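Side-chain contacts in ethanolamine kinase Pv091845 (Plasmodium vivax, PDB 2QG7), which probably phosphorylates ethanolamine to phosphoethanolamine, the first of three steps from ethanolamine to phosphatidylethanolamine: residues 242-247 against 267-272; 235-240 against 282-287; 96-101 against 170-175. All blocks are in the same frame, centred on the assembly; numbering follows the deposited sequence.

Contact 1 of 3, residues 242-247 against 267-272; sequences KYFHLL and IDFDVL
Between residues 242-247 and 267-272 the closest CA pair is F244 and F269, 8.5 Å apart, a gap that two aromatic side chains fill. With CG of F244 opposite the backbone nitrogen (chi1 179°), the ring is carried across to the second helix, where its CD1-CE1-CZ side meets F269 and L272. CE1 of F244 lies 3.6 Å from CD2 of F269, and CD1 of F244 meets the methyl CD2 of L272 at 3.8 Å, at the edge of the ring. The two rings are neither stacked nor perpendicular: their centroids are 5.2 Å apart and their planes inclined at 41°, with CE2 of F269 over one face of the F244 ring, toward its rim. The carbonyl oxygen of F269 also sits at the F244 edge, in the ring plane, 3.5 Å from F244 CZ. L247 turns its CB to the edge of the F269 ring, 3.8 Å from CZ. W241 meets F244 edge-to-face, and L266 of the second subunit packs on L272, so the patch lies close to the dimer interface. Cohesion comes mainly from dispersion between four buried apolar residues, with the ring-edge C-H groups of F244 probably adding a mild electrostatic attraction to the F269 carbonyl.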
loop_
_atom_site.group_PDB
_atom_site.type_symbol
_atom_site.label_atom_id
_atom_site.label_comp_id
_atom_site.label_asym_id
_atom_site.label_seq_id
_atom_site.Cartn_x
_atom_site.Cartn_y
_atom_site.Cartn_z
ATOM N N LYS D 242 12.121 11.596 18.917
ATOM C CA LYS D 242 13.454 11.179 18.490
ATOM C C LYS D 242 13.411 10.815 17.003
ATOM O O LYS D 242 14.290 11.184 16.245
ATOM C CB LYS D 242 13.902 9.991 19.326
ATOM C CG LYS D 242 15.368 9.488 19.132
ATOM C CD LYS D 242 15.372 7.897 19.404
ATOM C CE LYS D 242 16.837 7.327 19.245
ATOM N NZ LYS D 242 16.904 5.823 19.542
ATOM N N TYR D 243 12.390 10.068 16.597
ATOM C CA TYR D 243 12.237 9.684 15.199
ATOM C C TYR D 243 12.032 10.927 14.291
ATOM O O TYR D 243 12.610 11.016 13.217
ATOM C CB TYR D 243 11.068 8.714 15.019
ATOM C CG TYR D 243 11.141 7.374 15.710
ATOM C CD1 TYR D 243 12.369 6.771 16.031
ATOM C CD2 TYR D 243 9.977 6.690 16.017
ATOM C CE1 TYR D 243 12.421 5.502 16.664
ATOM C CE2 TYR D 243 10.008 5.445 16.626
ATOM C CZ TYR D 243 11.230 4.846 16.938
ATOM O OH TYR D 243 11.240 3.602 17.553
ATOM N N PHE D 244 11.227 11.879 14.766
ATOM C CA PHE D 244 10.920 13.078 14.052
ATOM C C PHE D 244 12.198 13.844 13.773
ATOM O O PHE D 244 12.465 14.205 12.618
ATOM C CB PHE D 244 9.946 13.935 14.846
ATOM C CG PHE D 244 9.594 15.241 14.167
ATOM C CD1 PHE D 244 8.514 15.308 13.267
ATOM C CD2 PHE D 244 10.347 16.404 14.414
ATOM C CE1 PHE D 244 8.213 16.521 12.626
ATOM C CE2 PHE D 244 10.046 17.604 13.782
ATOM C CZ PHE D 244 8.997 17.669 12.893
ATOM N N HIS D 245 12.989 14.072 14.825
ATOM C CA HIS D 245 14.232 14.852 14.734
ATOM C C HIS D 245 15.322 14.183 13.880
ATOM O O HIS D 245 16.054 14.866 13.187
ATOM C CB HIS D 245 14.777 15.241 16.133
ATOM C CG HIS D 245 13.919 16.232 16.877
ATOM N ND1 HIS D 245 13.676 17.514 16.419
ATOM C CD2 HIS D 245 13.254 16.129 18.053
ATOM C CE1 HIS D 245 12.892 18.148 17.274
ATOM N NE2 HIS D 245 12.606 17.323 18.265
ATOM N N LEU D 246 15.429 12.864 13.921
ATOM C CA LEU D 246 16.368 12.162 13.070
ATOM C C LEU D 246 15.964 12.221 11.585
ATOM O O LEU D 246 16.828 12.270 10.683
ATOM C CB LEU D 246 16.509 10.721 13.530
ATOM C CG LEU D 246 17.306 10.423 14.817
ATOM C CD1 LEU D 246 17.015 9.006 15.336
ATOM C CD2 LEU D 246 18.821 10.583 14.577
ATOM N N LEU D 247 14.663 12.252 11.328
ATOM C CA LEU D 247 14.159 12.343 9.978
ATOM C C LEU D 247 14.188 13.755 9.464
ATOM O O LEU D 247 14.454 13.970 8.288
ATOM C CB LEU D 247 12.753 11.770 9.869
ATOM C CG LEU D 247 12.626 10.247 9.827
ATOM C CD1 LEU D 247 11.167 9.844 9.833
ATOM C CD2 LEU D 247 13.336 9.665 8.618
ATOM N N ILE D 267 6.812 15.150 2.445
ATOM C CA ILE D 267 6.060 15.288 3.680
ATOM C C ILE D 267 6.279 16.670 4.252
ATOM O O ILE D 267 7.427 17.095 4.404
ATOM C CB ILE D 267 6.464 14.205 4.759
ATOM C CG1 ILE D 267 6.277 12.776 4.222
ATOM C CG2 ILE D 267 5.598 14.371 6.016
ATOM C CD1 ILE D 267 7.163 11.770 4.890
ATOM N N ASP D 268 5.190 17.362 4.595
ATOM C CA ASP D 268 5.307 18.673 5.267
ATOM C C ASP D 268 5.598 18.461 6.751
ATOM O O ASP D 268 4.720 18.062 7.522
ATOM C CB ASP D 268 4.044 19.519 5.079
ATOM C CG ASP D 268 4.263 21.000 5.396
ATOM O OD1 ASP D 268 5.316 21.372 5.945
ATOM O OD2 ASP D 268 3.377 21.823 5.088
ATOM N N PHE D 269 6.855 18.662 7.128
ATOM C CA PHE D 269 7.300 18.379 8.491
ATOM C C PHE D 269 6.779 19.376 9.530
ATOM O O PHE D 269 6.673 19.017 10.700
ATOM C CB PHE D 269 8.813 18.236 8.568
ATOM C CG PHE D 269 9.299 16.799 8.490
ATOM C CD1 PHE D 269 9.061 16.009 7.343
ATOM C CD2 PHE D 269 9.999 16.236 9.548
ATOM C CE1 PHE D 269 9.510 14.697 7.262
ATOM C CE2 PHE D 269 10.447 14.919 9.491
ATOM C CZ PHE D 269 10.214 14.139 8.353
ATOM N N ASP D 270 6.427 20.591 9.109
ATOM C CA ASP D 270 5.822 21.578 9.995
ATOM C C ASP D 270 4.433 21.136 10.419
ATOM O O ASP D 270 4.039 21.331 11.576
ATOM C CB ASP D 270 5.752 22.960 9.336
ATOM C CG ASP D 270 7.138 23.535 9.033
ATOM O OD1 ASP D 270 7.960 23.678 9.973
ATOM O OD2 ASP D 270 7.431 23.847 7.852
ATOM N N VAL D 271 3.687 20.574 9.467
ATOM C CA VAL D 271 2.357 20.011 9.721
ATOM C C VAL D 271 2.459 18.688 10.507
ATOM O O VAL D 271 1.559 18.344 11.308
ATOM C CB VAL D 271 1.557 19.810 8.391
ATOM C CG1 VAL D 271 0.228 19.123 8.623
ATOM C CG2 VAL D 271 1.338 21.163 7.697
ATOM N N LEU D 272 3.541 17.953 10.273
ATOM C CA LEU D 272 3.795 16.757 11.013
ATOM C C LEU D 272 4.103 17.119 12.480
ATOM O O LEU D 272 3.551 16.488 13.396
ATOM C CB LEU D 272 4.930 15.942 10.358
ATOM C CG LEU D 272 5.353 14.609 10.997
ATOM C CD1 LEU D 272 4.211 13.570 11.061
ATOM C CD2 LEU D 272 6.554 14.047 10.280
#

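Contact 2 of 3, residues 235-240 against 282-287; sequences FLWNTI and LCKREN
A lysine chain laid over a tryptophan distinguishes this contact: K284 crosses one face of the W237 indole, while C283 from the same helical turn meets the indole at its rim. The K284 chain is extended beyond CG, and its CE stands over the five-membered ring, 3.9 Å from the centroid and 30° off the normal, a CH-pi contact. NZ of K284 lies farther out, 4.6 Å from that centroid, so the cation-pi interaction is off-centre and the methylene carries the closer approach. The ammonium group has a stronger partner in E280, with which it forms a salt bridge. At the benzo end of the indole, CB of C283 is 3.5 Å from CH2 of W237. The C283 sulfur is also at the edge, 5.4 Å from the six-membered ring centroid and 87° off its normal, which makes this an edge-on sulfur-aromatic contact. W237 has chi1 at -44°, CG lying anti to its carbonyl carbon, which carries the indole across to C283 and K284. Its NE1 donates to E359, a hydrogen bond that helps fix the ring's rotation, and C416 of helix 413-430 packs against W237. Here the first turn of helix 236-251 is joined to the C-terminal part of helix 269-284, helix-to-helix packing within the helical part of a choline/ethanolamine kinase, a family of the protein kinase-like clan.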
loop_
_atom_site.group_PDB
_atom_site.type_symbol
_atom_site.label_atom_id
_atom_site.label_comp_id
_atom_site.label_asym_id
_atom_site.label_seq_id
_atom_site.Cartn_x
_atom_site.Cartn_y
_atom_site.Cartn_z
ATOM N N PHE D 235 7.946 6.889 28.056
ATOM C CA PHE D 235 9.076 6.882 27.130
ATOM C C PHE D 235 8.601 7.097 25.679
ATOM O O PHE D 235 9.422 7.148 24.758
ATOM C CB PHE D 235 9.809 5.550 27.240
ATOM C CG PHE D 235 10.878 5.518 28.296
ATOM C CD1 PHE D 235 12.155 5.083 27.987
ATOM C CD2 PHE D 235 10.616 5.903 29.598
ATOM C CE1 PHE D 235 13.149 5.032 28.974
ATOM C CE2 PHE D 235 11.615 5.872 30.567
ATOM C CZ PHE D 235 12.866 5.435 30.253
ATOM N N LEU D 236 7.289 7.228 25.503
ATOM C CA LEU D 236 6.646 7.240 24.210
ATOM C C LEU D 236 6.934 8.491 23.395
ATOM O O LEU D 236 7.314 8.404 22.218
ATOM C CB LEU D 236 5.130 7.030 24.386
ATOM C CG LEU D 236 4.119 7.117 23.253
ATOM C CD1 LEU D 236 4.488 6.220 22.028
ATOM C CD2 LEU D 236 2.763 6.743 23.819
ATOM N N TRP D 237 6.752 9.647 24.025
ATOM C CA TRP D 237 6.879 10.931 23.342
ATOM C C TRP D 237 8.323 11.300 23.096
ATOM O O TRP D 237 8.635 11.960 22.129
ATOM C CB TRP D 237 6.160 12.018 24.133
ATOM C CG TRP D 237 4.859 11.546 24.595
ATOM C CD1 TRP D 237 4.522 11.212 25.870
ATOM C CD2 TRP D 237 3.700 11.280 23.787
ATOM N NE1 TRP D 237 3.221 10.786 25.921
ATOM C CE2 TRP D 237 2.693 10.805 24.656
ATOM C CE3 TRP D 237 3.420 11.397 22.415
ATOM C CZ2 TRP D 237 1.425 10.456 24.210
ATOM C CZ3 TRP D 237 2.167 11.065 21.978
ATOM C CH2 TRP D 237 1.180 10.598 22.870
ATOM N N ASN D 238 9.201 10.877 23.993
ATOM C CA ASN D 238 10.629 10.965 23.778
ATOM C C ASN D 238 11.054 10.180 22.540
ATOM O O ASN D 238 11.972 10.589 21.843
ATOM C CB ASN D 238 11.360 10.399 25.006
ATOM C CG ASN D 238 12.881 10.545 24.912
ATOM O OD1 ASN D 238 13.435 11.635 25.160
ATOM N ND2 ASN D 238 13.564 9.436 24.572
ATOM N N THR D 239 10.401 9.041 22.297
ATOM C CA THR D 239 10.730 8.136 21.192
ATOM C C THR D 239 10.163 8.675 19.879
ATOM O O THR D 239 10.878 8.721 18.878
ATOM C CB THR D 239 10.215 6.704 21.442
ATOM O OG1 THR D 239 10.789 6.215 22.650
ATOM C CG2 THR D 239 10.615 5.764 20.340
ATOM N N ILE D 240 8.896 9.098 19.904
ATOM C CA ILE D 240 8.264 9.714 18.733
ATOM C C ILE D 240 9.010 10.964 18.260
ATOM O O ILE D 240 9.269 11.114 17.075
ATOM C CB ILE D 240 6.753 10.019 18.959
ATOM C CG1 ILE D 240 5.994 8.736 19.251
ATOM C CG2 ILE D 240 6.142 10.692 17.723
ATOM C CD1 ILE D 240 4.522 8.968 19.505
ATOM N N LEU D 282 -3.832 15.093 22.870
ATOM C CA LEU D 282 -5.097 14.373 22.975
ATOM C C LEU D 282 -4.968 13.054 23.754
ATOM O O LEU D 282 -5.937 12.562 24.324
ATOM C CB LEU D 282 -5.689 14.127 21.598
ATOM C CG LEU D 282 -6.423 15.276 20.942
ATOM C CD1 LEU D 282 -6.424 15.061 19.454
ATOM C CD2 LEU D 282 -7.841 15.316 21.429
ATOM N N CYS D 283 -3.765 12.486 23.730
ATOM C CA CYS D 283 -3.470 11.214 24.355
ATOM C C CYS D 283 -3.215 11.427 25.851
ATOM O O CYS D 283 -3.659 10.622 26.698
ATOM C CB CYS D 283 -2.275 10.529 23.650
ATOM S SG CYS D 283 -2.706 9.704 22.057
ATOM N N LYS D 284 -2.497 12.508 26.162
ATOM C CA LYS D 284 -2.201 12.883 27.534
ATOM C C LYS D 284 -3.449 13.313 28.330
ATOM O O LYS D 284 -3.479 13.211 29.549
ATOM C CB LYS D 284 -1.108 13.944 27.571
ATOM C CG LYS D 284 0.277 13.386 27.302
ATOM C CD LYS D 284 1.319 14.476 27.475
ATOM C CE LYS D 284 2.728 13.939 27.370
ATOM N NZ LYS D 284 3.716 15.056 27.304
ATOM N N ARG D 285 -4.486 13.762 27.651
ATOM C CA ARG D 285 -5.701 14.198 28.319
ATOM C C ARG D 285 -6.580 13.025 28.741
ATOM O O ARG D 285 -7.638 13.224 29.412
ATOM C CB ARG D 285 -6.503 15.174 27.433
ATOM C CG ARG D 285 -7.559 14.501 26.536
ATOM C CD ARG D 285 -8.522 15.536 25.951
ATOM N NE ARG D 285 -7.908 16.303 24.861
ATOM C CZ ARG D 285 -7.502 17.576 24.951
ATOM N NH1 ARG D 285 -6.951 18.169 23.886
ATOM N NH2 ARG D 285 -7.647 18.252 26.096
ATOM N N GLU D 286 -6.166 11.813 28.331
ATOM C CA GLU D 286 -6.876 10.591 28.730
ATOM C C GLU D 286 -6.329 10.043 30.052
ATOM O O GLU D 286 -6.943 9.182 30.627
ATOM C CB GLU D 286 -6.819 9.519 27.633
ATOM C CG GLU D 286 -7.411 9.893 26.311
ATOM C CD GLU D 286 -8.929 10.004 26.310
ATOM O OE1 GLU D 286 -9.445 10.644 25.367
ATOM O OE2 GLU D 286 -9.623 9.460 27.220
ATOM N N ASN D 287 -5.199 10.585 30.523
ATOM C CA ASN D 287 -4.467 10.113 31.719
ATOM C C ASN D 287 -4.425 8.571 31.803
ATOM O O ASN D 287 -5.189 7.922 32.582
ATOM C CB ASN D 287 -4.995 10.725 33.036
ATOM C CG ASN D 287 -4.484 12.160 33.277
ATOM O OD1 ASN D 287 -4.897 13.125 32.580
ATOM N ND2 ASN D 287 -3.620 12.320 34.308
#

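Contact 3 of 3, residues 96-101 against 170-175; sequences LHYGKD and IYVFFT
Two first torsions bring Y98 and F174 face to face: chi1 of Y98 is -71°, with CG anti to the carbonyl carbon, and chi1 of F174 is 42°, which sets CG between the backbone nitrogen and the carbonyl carbon. The result is an offset stack, with centroids 4.1 Å apart and planes only 3° from parallel. Displacement of the rings puts CD1 of Y98 3.5 Å from CD2 of F174, while CB of F174 lies over the same face of the phenol, nearest CZ and CE2 of Y98. That CB is 3.7 Å from the Y98 ring centroid, a CH-pi contact. H97 ND1 lies over the opposite face of the phenol. V172, two residues earlier on the strand, flanks the stack: its CG1 is 4.1 Å from Y98 CB, and its CG2 approaches the Y98 carbonyl oxygen at 3.3 Å. I179 on the adjacent strand touches both Y98 and F174, and the classic bulge at Y171 and V172 is opposite that residue. Nearly parallel, overlapping faces suggest that dispersion accounts for most of the attraction joining the C-terminal part of helix 84-98 to strand 170-174, while the Y98 hydroxyl, only weakly hydrogen-bonded to K74, probably adds little to the attachment.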
loop_
_atom_site.group_PDB
_atom_site.type_symbol
_atom_site.label_atom_id
_atom_site.label_comp_id
_atom_site.label_asym_id
_atom_site.label_seq_id
_atom_site.Cartn_x
_atom_site.Cartn_y
_atom_site.Cartn_z
ATOM N N LEU D 96 31.134 -21.618 20.822
ATOM C CA LEU D 96 32.438 -22.051 21.290
ATOM C C LEU D 96 33.044 -21.060 22.292
ATOM O O LEU D 96 33.651 -21.475 23.284
ATOM C CB LEU D 96 33.385 -22.296 20.097
ATOM C CG LEU D 96 34.852 -22.726 20.307
ATOM C CD1 LEU D 96 34.997 -24.132 20.937
ATOM C CD2 LEU D 96 35.579 -22.648 18.985
ATOM N N HIS D 97 32.885 -19.763 22.023
ATOM C CA HIS D 97 33.476 -18.711 22.840
ATOM C C HIS D 97 32.457 -18.165 23.842
ATOM O O HIS D 97 32.648 -18.271 25.063
ATOM C CB HIS D 97 34.031 -17.585 21.945
ATOM C CG HIS D 97 34.606 -16.428 22.708
ATOM N ND1 HIS D 97 34.270 -15.114 22.440
ATOM C CD2 HIS D 97 35.481 -16.389 23.747
ATOM C CE1 HIS D 97 34.914 -14.312 23.272
ATOM N NE2 HIS D 97 35.657 -15.060 24.075
ATOM N N TYR D 98 31.373 -17.588 23.324
ATOM C CA TYR D 98 30.366 -16.931 24.167
ATOM C C TYR D 98 29.572 -17.925 25.040
ATOM O O TYR D 98 29.389 -17.701 26.246
ATOM C CB TYR D 98 29.438 -16.054 23.304
ATOM C CG TYR D 98 30.101 -14.813 22.762
ATOM C CD1 TYR D 98 30.050 -14.511 21.393
ATOM C CD2 TYR D 98 30.785 -13.919 23.622
ATOM C CE1 TYR D 98 30.667 -13.351 20.875
ATOM C CE2 TYR D 98 31.405 -12.747 23.119
ATOM C CZ TYR D 98 31.348 -12.474 21.740
ATOM O OH TYR D 98 31.952 -11.328 21.233
ATOM N N GLY D 99 29.130 -19.015 24.409
ATOM C CA GLY D 99 28.360 -20.056 25.057
ATOM C C GLY D 99 29.204 -21.248 25.450
ATOM O O GLY D 99 28.801 -22.391 25.255
ATOM N N LYS D 100 30.371 -20.969 26.023
ATOM C CA LYS D 100 31.343 -22.000 26.403
ATOM C C LYS D 100 30.881 -22.813 27.612
ATOM O O LYS D 100 31.117 -24.023 27.676
ATOM C CB LYS D 100 32.715 -21.371 26.668
ATOM C CG LYS D 100 32.661 -20.174 27.601
ATOM C CD LYS D 100 34.041 -19.743 28.041
ATOM C CE LYS D 100 33.947 -18.769 29.240
ATOM N NZ LYS D 100 35.301 -18.245 29.647
ATOM N N ASP D 101 30.216 -22.146 28.560
ATOM C CA ASP D 101 29.697 -22.793 29.778
ATOM C C ASP D 101 28.299 -23.345 29.550
ATOM O O ASP D 101 27.602 -23.688 30.499
ATOM C CB ASP D 101 29.693 -21.820 30.960
ATOM C CG ASP D 101 31.013 -21.050 31.090
ATOM O OD1 ASP D 101 32.098 -21.608 30.766
ATOM O OD2 ASP D 101 30.966 -19.873 31.508
ATOM N N ILE D 170 18.025 -15.009 29.180
ATOM C CA ILE D 170 19.120 -14.700 28.280
ATOM C C ILE D 170 20.433 -15.057 28.963
ATOM O O ILE D 170 20.745 -14.510 30.020
ATOM C CB ILE D 170 19.144 -13.204 27.888
ATOM C CG1 ILE D 170 17.861 -12.827 27.153
ATOM C CG2 ILE D 170 20.407 -12.867 27.036
ATOM C CD1 ILE D 170 17.673 -11.361 27.098
ATOM N N TYR D 171 21.202 -15.960 28.350
ATOM C CA TYR D 171 22.430 -16.494 28.955
ATOM C C TYR D 171 23.644 -15.555 28.813
ATOM O O TYR D 171 24.309 -15.237 29.817
ATOM C CB TYR D 171 22.727 -17.855 28.351
ATOM C CG TYR D 171 21.644 -18.889 28.575
ATOM C CD1 TYR D 171 21.436 -19.445 29.840
ATOM C CD2 TYR D 171 20.846 -19.338 27.517
ATOM C CE1 TYR D 171 20.449 -20.406 30.045
ATOM C CE2 TYR D 171 19.849 -20.307 27.711
ATOM C CZ TYR D 171 19.667 -20.837 28.982
ATOM O OH TYR D 171 18.693 -21.784 29.212
ATOM N N VAL D 172 23.914 -15.093 27.580
ATOM C CA VAL D 172 25.085 -14.246 27.292
ATOM C C VAL D 172 24.744 -13.034 26.406
ATOM O O VAL D 172 24.009 -13.161 25.437
ATOM C CB VAL D 172 26.251 -15.055 26.605
ATOM C CG1 VAL D 172 27.475 -14.171 26.420
ATOM C CG2 VAL D 172 26.605 -16.311 27.394
ATOM N N PHE D 173 25.309 -11.872 26.754
ATOM C CA PHE D 173 25.179 -10.658 25.951
ATOM C C PHE D 173 26.525 -10.322 25.289
ATOM O O PHE D 173 27.553 -10.303 25.964
ATOM C CB PHE D 173 24.719 -9.459 26.806
ATOM C CG PHE D 173 23.325 -9.592 27.386
ATOM C CD1 PHE D 173 23.135 -10.137 28.663
ATOM C CD2 PHE D 173 22.212 -9.146 26.673
ATOM C CE1 PHE D 173 21.858 -10.259 29.219
ATOM C CE2 PHE D 173 20.900 -9.261 27.205
ATOM C CZ PHE D 173 20.726 -9.816 28.483
ATOM N N PHE D 174 26.514 -10.068 23.973
ATOM C CA PHE D 174 27.693 -9.548 23.265
ATOM C C PHE D 174 27.310 -8.433 22.305
ATOM O O PHE D 174 26.123 -8.260 21.977
ATOM C CB PHE D 174 28.506 -10.659 22.561
ATOM C CG PHE D 174 27.668 -11.712 21.843
ATOM C CD1 PHE D 174 27.425 -11.612 20.475
ATOM C CD2 PHE D 174 27.153 -12.806 22.530
ATOM C CE1 PHE D 174 26.676 -12.567 19.810
ATOM C CE2 PHE D 174 26.405 -13.779 21.864
ATOM C CZ PHE D 174 26.167 -13.655 20.503
ATOM N N THR D 175 28.308 -7.673 21.849
ATOM C CA THR D 175 28.011 -6.380 21.184
ATOM C C THR D 175 27.162 -6.489 19.929
ATOM O O THR D 175 26.639 -5.468 19.432
ATOM C CB THR D 175 29.277 -5.529 20.864
ATOM O OG1 THR D 175 30.185 -6.303 20.054
ATOM C CG2 THR D 175 29.964 -5.088 22.168
#

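How the contacts relate
Along the chain, contact 3 closes before the others open, and contact 1 is nested within the loop closed by contact 2. Contacts 1 and 2 join the same two helices, 236-251 and 269-284, with centres about 17 Å apart; since the first segment of contact 2 comes just before that of contact 1, one residue apart, while their second segments come in reverse order, the helices run antiparallel. Contact 3 lies on the opposite side of the chain's centre, its centre about 39 Å from that of contact 1 and 37 Å from that of contact 2. It ties helix 84-98 to an outermost strand of the five-stranded antiparallel sheet. Contacts 1 and 2 thus join two helices of one helical region at two levels, while contact 3 belongs to the distant sheet region.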